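Local coordinates for N2152 (PDB 5U22), which is a family 39 glycoside hydrolase of a rumen anaerobic fungus that probably hydrolyses rare arabinosyl linkages with broad specificity, at residues 25-39 with 309-322. Numbering follows the deposited sequence.
Sequences LTVDCNAKIRRATHC and YGDMTGDMVSVSPP
Strand 315-320, which follows the last helix of the TIM barrel, pairs antiparallel with strands 25-28 and 31-35 in the beta-sandwich part of this glycoside hydrolase; segment 25-39 turns a corner between them through a type I turn, Asp-28 to Ala-31. Thr-26 and Ser-320 exchange two backbone hydrogen bonds, and Ile-33 N reaches Met-316 O at 2.7 Å, almost straight (175°). Val-317 fits inside the corner, its CG1 at Cys-29 O and its CG2 against Val-27 CG1 (3.9 Å). Past strand 31-35, His-38 packs on residues 309-312, next to the C-terminal part of helix 301-310. Its CB lies over one face of the Tyr-309 ring, and with chi1 at -36° His-38 CG stays beside the backbone N, 4.1 Å from Gly-310 CA. His-38 CD2 comes to 3.1 Å from Tyr-309 O, His-38 CE1 to 3.5 Å from Met-312 O, and Gly-310 O, which accepts a hydrogen bond from Asn-63 ND2, sits over one imidazole face. The rings meet edge-to-face, planes 81° apart, the imidazole giving the edge. A leucine in place of His-38 would probably leave Met-312 O without this donor and lose the edge set against Tyr-309. At the tip, His-38 NE2 donates to Met-312 O at 2.6 Å, on a carbonyl lone pair and in the imidazole plane.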
ATOM      1  N   LEU A  25       2.080 -21.447  -7.842  1.00 16.23           N
ATOM      2  CA  LEU A  25       2.897 -20.247  -7.718  1.00 16.56           C
ATOM      3  C   LEU A  25       4.358 -20.666  -7.693  1.00 18.39           C
ATOM      4  O   LEU A  25       4.728 -21.599  -6.970  1.00 16.59           O
ATOM      5  CB  LEU A  25       2.560 -19.471  -6.443  1.00 19.67           C
ATOM      6  CG  LEU A  25       1.107 -19.022  -6.306  1.00 15.81           C
ATOM      7  CD1 LEU A  25       0.479 -19.682  -5.099  1.00 21.31           C
ATOM      8  CD2 LEU A  25       1.036 -17.506  -6.181  1.00 16.91           C
ATOM      9  N   THR A  26       5.187 -19.985  -8.477  1.00 19.45           N
ATOM     10  CA  THR A  26       6.595 -20.343  -8.587  1.00 16.94           C
ATOM     11  C   THR A  26       7.451 -19.174  -8.125  1.00 15.33           C
ATOM     12  O   THR A  26       7.324 -18.056  -8.639  1.00 17.47           O
ATOM     13  CB  THR A  26       6.942 -20.763 -10.012  1.00 14.68           C
ATOM     14  OG1 THR A  26       6.138 -21.896 -10.350  1.00 18.40           O
ATOM     15  CG2 THR A  26       8.426 -21.148 -10.110  1.00 19.06           C
ATOM     16  N   VAL A  27       8.303 -19.440  -7.141  1.00 17.21           N
ATOM     17  CA  VAL A  27       9.217 -18.468  -6.559  1.00 15.60           C
ATOM     18  C   VAL A  27      10.595 -18.764  -7.131  1.00 16.84           C
ATOM     19  O   VAL A  27      11.080 -19.893  -7.023  1.00 16.05           O
ATOM     20  CB  VAL A  27       9.227 -18.578  -5.026  1.00 12.74           C
ATOM     21  CG1 VAL A  27      10.300 -17.685  -4.413  1.00 15.77           C
ATOM     22  CG2 VAL A  27       7.850 -18.261  -4.453  1.00 17.64           C
ATOM     23  N   ASP A  28      11.220 -17.769  -7.759  1.00 16.46           N
ATOM     24  CA  ASP A  28      12.586 -17.910  -8.257  1.00 20.38           C
ATOM     25  C   ASP A  28      13.504 -17.135  -7.319  1.00 16.49           C
ATOM     26  O   ASP A  28      13.621 -15.912  -7.425  1.00 15.53           O
ATOM     27  CB  ASP A  28      12.724 -17.410  -9.696  1.00 21.33           C
ATOM     28  CG  ASP A  28      14.114 -17.665 -10.268  1.00 21.10           C
ATOM     29  OD1 ASP A  28      15.061 -17.925  -9.485  1.00 18.78           O
ATOM     30  OD2 ASP A  28      14.264 -17.606 -11.501  1.00 22.12           O
ATOM     31  N   CYS A  29      14.204 -17.854  -6.442  1.00 15.73           N
ATOM     32  CA  CYS A  29      15.021 -17.177  -5.443  1.00 15.66           C
ATOM     33  C   CYS A  29      16.210 -16.435  -6.037  1.00 19.79           C
ATOM     34  O   CYS A  29      16.809 -15.618  -5.329  1.00 20.43           O
ATOM     35  CB  CYS A  29      15.500 -18.184  -4.396  1.00 18.39           C
ATOM     36  SG  CYS A  29      14.131 -19.040  -3.573  1.00 21.30           S
ATOM     37  N   ASN A  30      16.560 -16.677  -7.302  1.00 14.52           N
ATOM     38  CA  ASN A  30      17.634 -15.932  -7.949  1.00 16.28           C
ATOM     39  C   ASN A  30      17.165 -14.650  -8.616  1.00 18.93           C
ATOM     40  O   ASN A  30      18.000 -13.824  -8.990  1.00 24.22           O
ATOM     41  CB  ASN A  30      18.330 -16.793  -9.006  1.00 18.79           C
ATOM     42  CG  ASN A  30      19.461 -17.605  -8.427  1.00 36.20           C
ATOM     43  OD1 ASN A  30      19.845 -17.415  -7.273  1.00 33.55           O
ATOM     44  ND2 ASN A  30      20.005 -18.518  -9.225  1.00 30.89           N
ATOM     45  N   ALA A  31      15.863 -14.474  -8.791  1.00 17.60           N
ATOM     46  CA  ALA A  31      15.320 -13.348  -9.549  1.00 15.60           C
ATOM     47  C   ALA A  31      14.991 -12.214  -8.584  1.00 21.00           C
ATOM     48  O   ALA A  31      13.851 -12.014  -8.166  1.00 19.58           O
ATOM     49  CB  ALA A  31      14.111 -13.805 -10.358  1.00 18.09           C
ATOM     50  N   LYS A  32      16.026 -11.446  -8.242  0.50 17.19           N
ATOM     51  CA  LYS A  32      15.882 -10.347  -7.294  0.50 19.99           C
ATOM     52  C   LYS A  32      15.118  -9.188  -7.922  0.50 20.79           C
ATOM     53  O   LYS A  32      15.428  -8.757  -9.038  0.50 22.86           O
ATOM     54  CB  LYS A  32      17.259  -9.869  -6.831  0.50 21.95           C
ATOM     55  CG  LYS A  32      17.750 -10.464  -5.519  0.50 22.54           C
ATOM     56  CD  LYS A  32      17.851 -11.980  -5.547  0.50 23.76           C
ATOM     57  CE  LYS A  32      18.645 -12.482  -4.351  0.50 23.40           C
ATOM     58  NZ  LYS A  32      18.545 -13.952  -4.155  0.50 18.57           N
ATOM     59  N   ILE A  33      14.123  -8.671  -7.202  1.00 17.08           N
ATOM     60  CA  ILE A  33      13.381  -7.511  -7.688  1.00 17.87           C
ATOM     61  C   ILE A  33      14.060  -6.259  -7.162  1.00 20.62           C
ATOM     62  O   ILE A  33      14.467  -5.380  -7.934  1.00 21.15           O
ATOM     63  CB  ILE A  33      11.908  -7.549  -7.261  1.00 16.51           C
ATOM     64  CG1 ILE A  33      11.248  -8.837  -7.738  1.00 15.91           C
ATOM     65  CG2 ILE A  33      11.174  -6.347  -7.833  1.00 17.28           C
ATOM     66  CD1 ILE A  33       9.898  -9.078  -7.104  1.00 16.35           C
ATOM     67  N   ARG A  34      14.159  -6.172  -5.839  1.00 15.55           N
ATOM     68  CA  ARG A  34      14.814  -5.086  -5.127  1.00 14.88           C
ATOM     69  C   ARG A  34      14.791  -5.437  -3.651  1.00 16.36           C
ATOM     70  O   ARG A  34      14.209  -6.458  -3.263  1.00 18.84           O
ATOM     71  CB  ARG A  34      14.108  -3.749  -5.359  1.00 24.80           C
ATOM     72  CG  ARG A  34      12.676  -3.795  -4.927  1.00 17.21           C
ATOM     73  CD  ARG A  34      11.953  -2.450  -4.993  1.00 15.97           C
ATOM     74  NE  ARG A  34      10.555  -2.681  -4.637  1.00 17.39           N
ATOM     75  CZ  ARG A  34       9.644  -1.734  -4.419  1.00 25.03           C
ATOM     76  NH1 ARG A  34       9.968  -0.441  -4.524  1.00 24.67           N
ATOM     77  NH2 ARG A  34       8.402  -2.095  -4.097  1.00 18.86           N
ATOM     78  N   ARG A  35      15.400  -4.591  -2.826  1.00 14.66           N
ATOM     79  CA  ARG A  35      15.374  -4.794  -1.388  1.00 19.84           C
ATOM     80  C   ARG A  35      13.941  -4.780  -0.869  1.00 17.65           C
ATOM     81  O   ARG A  35      13.042  -4.174  -1.459  1.00 18.79           O
ATOM     82  CB  ARG A  35      16.173  -3.707  -0.676  1.00 27.84           C
ATOM     83  CG  ARG A  35      17.654  -3.660  -0.988  1.00 30.51           C
ATOM     84  CD  ARG A  35      18.315  -2.683  -0.022  1.00 35.72           C
ATOM     85  NE  ARG A  35      17.730  -2.841   1.310  1.00 40.73           N
ATOM     86  CZ  ARG A  35      17.725  -1.908   2.256  1.00 39.91           C
ATOM     87  NH1 ARG A  35      18.277  -0.716   2.035  1.00 32.91           N
ATOM     88  NH2 ARG A  35      17.163  -2.170   3.430  1.00 44.00           N
ATOM     89  N   ALA A  36      13.732  -5.474   0.239  1.00 16.73           N
ATOM     90  CA  ALA A  36      12.453  -5.409   0.936  1.00 17.80           C
ATOM     91  C   ALA A  36      12.203  -4.005   1.465  1.00 18.41           C
ATOM     92  O   ALA A  36      13.010  -3.464   2.227  1.00 23.02           O
ATOM     93  CB  ALA A  36      12.435  -6.421   2.081  1.00 19.03           C
ATOM     94  N   THR A  37      11.085  -3.406   1.042  1.00 16.01           N
ATOM     95  CA  THR A  37      10.673  -2.092   1.513  1.00 15.17           C
ATOM     96  C   THR A  37       9.295  -2.086   2.157  1.00 15.24           C
ATOM     97  O   THR A  37       8.895  -1.051   2.705  1.00 16.31           O
ATOM     98  CB  THR A  37      10.678  -1.081   0.359  1.00 15.92           C
ATOM     99  OG1 THR A  37       9.625  -1.408  -0.557  1.00 18.42           O
ATOM    100  CG2 THR A  37      12.014  -1.115  -0.379  1.00 18.53           C
ATOM    101  N   HIS A  38       8.568  -3.203   2.120  1.00 14.92           N
ATOM    102  CA  HIS A  38       7.209  -3.291   2.659  1.00 16.22           C
ATOM    103  C   HIS A  38       6.339  -2.184   2.081  1.00 16.22           C
ATOM    104  O   HIS A  38       5.610  -1.488   2.793  1.00 16.69           O
ATOM    105  CB  HIS A  38       7.232  -3.262   4.187  1.00 16.01           C
ATOM    106  CG  HIS A  38       8.406  -3.986   4.756  1.00 13.52           C
ATOM    107  ND1 HIS A  38       9.493  -3.331   5.295  1.00 17.69           N
ATOM    108  CD2 HIS A  38       8.706  -5.305   4.786  1.00 18.01           C
ATOM    109  CE1 HIS A  38      10.396  -4.223   5.671  1.00 24.76           C
ATOM    110  NE2 HIS A  38       9.943  -5.428   5.372  1.00 16.86           N
ATOM    111  N   CYS A  39       6.422  -2.034   0.759  1.00 17.25           N
ATOM    112  CA  CYS A  39       5.853  -0.856   0.113  1.00 16.51           C
ATOM    113  C   CYS A  39       4.358  -0.730   0.363  1.00 19.47           C
ATOM    114  O   CYS A  39       3.852   0.388   0.474  1.00 16.45           O
ATOM    115  CB  CYS A  39       6.147  -0.877  -1.391  1.00 11.79           C
ATOM    116  SG  CYS A  39       5.345  -2.196  -2.357  1.00 17.97           S
ATOM    117  N   TYR A 309       4.362  -9.806   6.466  1.00 13.88           N
ATOM    118  CA  TYR A 309       4.901  -8.963   5.407  1.00 13.38           C
ATOM    119  C   TYR A 309       5.959  -8.014   5.947  1.00 17.49           C
ATOM    120  O   TYR A 309       7.067  -7.919   5.401  1.00 15.99           O
ATOM    121  CB  TYR A 309       3.742  -8.191   4.772  1.00 15.01           C
ATOM    122  CG  TYR A 309       4.090  -7.254   3.641  1.00 11.48           C
ATOM    123  CD1 TYR A 309       5.028  -7.602   2.666  1.00 14.65           C
ATOM    124  CD2 TYR A 309       3.427  -6.039   3.518  1.00 15.30           C
ATOM    125  CE1 TYR A 309       5.324  -6.743   1.603  1.00 13.12           C
ATOM    126  CE2 TYR A 309       3.694  -5.178   2.456  1.00 16.31           C
ATOM    127  CZ  TYR A 309       4.637  -5.529   1.505  1.00 16.01           C
ATOM    128  OH  TYR A 309       4.879  -4.662   0.464  1.00 18.13           O
ATOM    129  N   GLY A 310       5.631  -7.299   7.021  1.00 16.25           N
ATOM    130  CA  GLY A 310       6.565  -6.332   7.572  1.00 18.09           C
ATOM    131  C   GLY A 310       7.842  -6.962   8.086  1.00 17.90           C
ATOM    132  O   GLY A 310       8.885  -6.297   8.135  1.00 17.05           O
ATOM    133  N   ASP A 311       7.777  -8.236   8.504  1.00 13.40           N
ATOM    134  CA  ASP A 311       8.956  -8.957   8.985  1.00 14.60           C
ATOM    135  C   ASP A 311       9.933  -9.296   7.874  1.00 18.08           C
ATOM    136  O   ASP A 311      11.061  -9.705   8.174  1.00 15.97           O
ATOM    137  CB  ASP A 311       8.570 -10.276   9.673  1.00 14.87           C
ATOM    138  CG  ASP A 311       7.899 -10.076  11.016  1.00 23.52           C
ATOM    139  OD1 ASP A 311       7.929  -8.944  11.543  1.00 20.08           O
ATOM    140  OD2 ASP A 311       7.361 -11.075  11.554  1.00 23.75           O
ATOM    141  N   MET A 312       9.519  -9.188   6.612  1.00 15.53           N
ATOM    142  CA  MET A 312      10.384  -9.614   5.523  1.00 15.01           C
ATOM    143  C   MET A 312      11.626  -8.739   5.466  1.00 15.68           C
ATOM    144  O   MET A 312      11.547  -7.513   5.597  1.00 18.03           O
ATOM    145  CB  MET A 312       9.632  -9.563   4.194  1.00 15.77           C
ATOM    146  CG  MET A 312       8.544 -10.629   4.074  1.00 13.19           C
ATOM    147  SD  MET A 312       7.677 -10.517   2.489  1.00 18.08           S
ATOM    148  CE  MET A 312       7.631 -12.239   2.009  1.00 14.40           C
ATOM    149  N   THR A 313      12.781  -9.387   5.297  1.00 15.84           N
ATOM    150  CA  THR A 313      14.081  -8.736   5.189  1.00 13.29           C
ATOM    151  C   THR A 313      14.818  -9.318   3.988  1.00 14.68           C
ATOM    152  O   THR A 313      14.401 -10.326   3.409  1.00 19.06           O
ATOM    153  CB  THR A 313      14.906  -8.906   6.479  1.00 16.98           C
ATOM    154  OG1 THR A 313      15.003 -10.296   6.817  1.00 16.75           O
ATOM    155  CG2 THR A 313      14.262  -8.167   7.649  1.00 18.33           C
ATOM    156  N   GLY A 314      15.921  -8.675   3.600  1.00 17.25           N
ATOM    157  CA  GLY A 314      16.685  -9.132   2.445  1.00 14.17           C
ATOM    158  C   GLY A 314      16.147  -8.597   1.130  1.00 16.26           C
ATOM    159  O   GLY A 314      15.823  -7.409   1.030  1.00 17.69           O
ATOM    160  N   ASP A 315      16.047  -9.453   0.120  1.00 14.77           N
ATOM    161  CA  ASP A 315      15.595  -9.057  -1.208  1.00 17.23           C
ATOM    162  C   ASP A 315      14.230  -9.650  -1.501  1.00 16.88           C
ATOM    163  O   ASP A 315      13.971 -10.808  -1.172  1.00 17.16           O
ATOM    164  CB  ASP A 315      16.553  -9.540  -2.296  1.00 15.26           C
ATOM    165  CG  ASP A 315      17.879  -8.859  -2.243  1.00 20.77           C
ATOM    166  OD1 ASP A 315      17.915  -7.660  -1.898  1.00 21.71           O
ATOM    167  OD2 ASP A 315      18.882  -9.523  -2.566  1.00 29.74           O
ATOM    168  N   MET A 316      13.377  -8.873  -2.160  1.00 13.47           N
ATOM    169  CA  MET A 316      12.170  -9.438  -2.748  1.00 13.15           C
ATOM    170  C   MET A 316      12.542 -10.141  -4.047  1.00 15.39           C
ATOM    171  O   MET A 316      13.386  -9.656  -4.804  1.00 16.34           O
ATOM    172  CB  MET A 316      11.129  -8.340  -3.012  1.00 15.16           C
ATOM    173  CG  MET A 316      10.855  -7.446  -1.817  1.00 15.99           C
ATOM    174  SD  MET A 316      10.290  -8.379  -0.371  1.00 15.71           S
ATOM    175  CE  MET A 316       8.764  -9.085  -1.031  1.00 13.98           C
ATOM    176  N   VAL A 317      11.932 -11.303  -4.289  1.00 15.23           N
ATOM    177  CA  VAL A 317      12.238 -12.099  -5.469  1.00 12.70           C
ATOM    178  C   VAL A 317      10.954 -12.403  -6.226  1.00 15.25           C
ATOM    179  O   VAL A 317       9.845 -12.295  -5.696  1.00 13.80           O
ATOM    180  CB  VAL A 317      12.970 -13.408  -5.118  1.00 13.07           C
ATOM    181  CG1 VAL A 317      14.316 -13.101  -4.498  1.00 15.93           C
ATOM    182  CG2 VAL A 317      12.141 -14.251  -4.150  1.00 15.11           C
ATOM    183  N   SER A 318      11.126 -12.825  -7.477  1.00 17.57           N
ATOM    184  CA  SER A 318       9.997 -12.949  -8.388  1.00 16.43           C
ATOM    185  C   SER A 318       9.088 -14.109  -8.011  1.00 15.33           C
ATOM    186  O   SER A 318       9.540 -15.204  -7.659  1.00 18.60           O
ATOM    187  CB  SER A 318      10.491 -13.117  -9.821  1.00 17.75           C
ATOM    188  OG  SER A 318      11.061 -11.897 -10.287  1.00 21.31           O
ATOM    189  N   VAL A 319       7.792 -13.849  -8.081  1.00 16.39           N
ATOM    190  CA  VAL A 319       6.752 -14.845  -7.879  1.00 15.45           C
ATOM    191  C   VAL A 319       5.959 -14.918  -9.169  1.00 18.12           C
ATOM    192  O   VAL A 319       5.498 -13.884  -9.670  1.00 15.08           O
ATOM    193  CB  VAL A 319       5.820 -14.474  -6.708  1.00 16.04           C
ATOM    194  CG1 VAL A 319       4.645 -15.456  -6.637  1.00 14.68           C
ATOM    195  CG2 VAL A 319       6.592 -14.449  -5.382  1.00 15.57           C
ATOM    196  N   SER A 320       5.792 -16.125  -9.702  1.00 15.69           N
ATOM    197  CA  SER A 320       4.971 -16.284 -10.892  1.00 14.48           C
ATOM    198  C   SER A 320       3.648 -16.915 -10.490  1.00 13.92           C
ATOM    199  O   SER A 320       3.627 -18.090 -10.080  1.00 17.48           O
ATOM    200  CB  SER A 320       5.678 -17.136 -11.942  1.00 17.48           C
ATOM    201  OG  SER A 320       4.807 -17.407 -13.030  1.00 23.09           O
ATOM    202  N   PRO A 321       2.538 -16.193 -10.579  1.00 14.14           N
ATOM    203  CA  PRO A 321       1.266 -16.700 -10.066  1.00 13.36           C
ATOM    204  C   PRO A 321       0.406 -17.236 -11.197  1.00 16.33           C
ATOM    205  O   PRO A 321       0.809 -17.186 -12.368  1.00 14.90           O
ATOM    206  CB  PRO A 321       0.643 -15.448  -9.443  1.00 15.25           C
ATOM    207  CG  PRO A 321       1.067 -14.366 -10.407  1.00 13.27           C
ATOM    208  CD  PRO A 321       2.437 -14.767 -10.946  1.00 13.87           C
ATOM    209  N   PRO A 322      -0.784 -17.767 -10.897  1.00 15.46           N
ATOM    210  CA  PRO A 322      -1.637 -18.271 -11.996  1.00 13.55           C
ATOM    211  C   PRO A 322      -1.943 -17.233 -13.066  1.00 17.24           C
ATOM    212  O   PRO A 322      -1.823 -17.537 -14.263  1.00 17.92           O
ATOM    213  CB  PRO A 322      -2.891 -18.743 -11.252  1.00 15.39           C
ATOM    214  CG  PRO A 322      -2.359 -19.212  -9.931  1.00 15.54           C
ATOM    215  CD  PRO A 322      -1.296 -18.190  -9.578  1.00 13.56           C
TER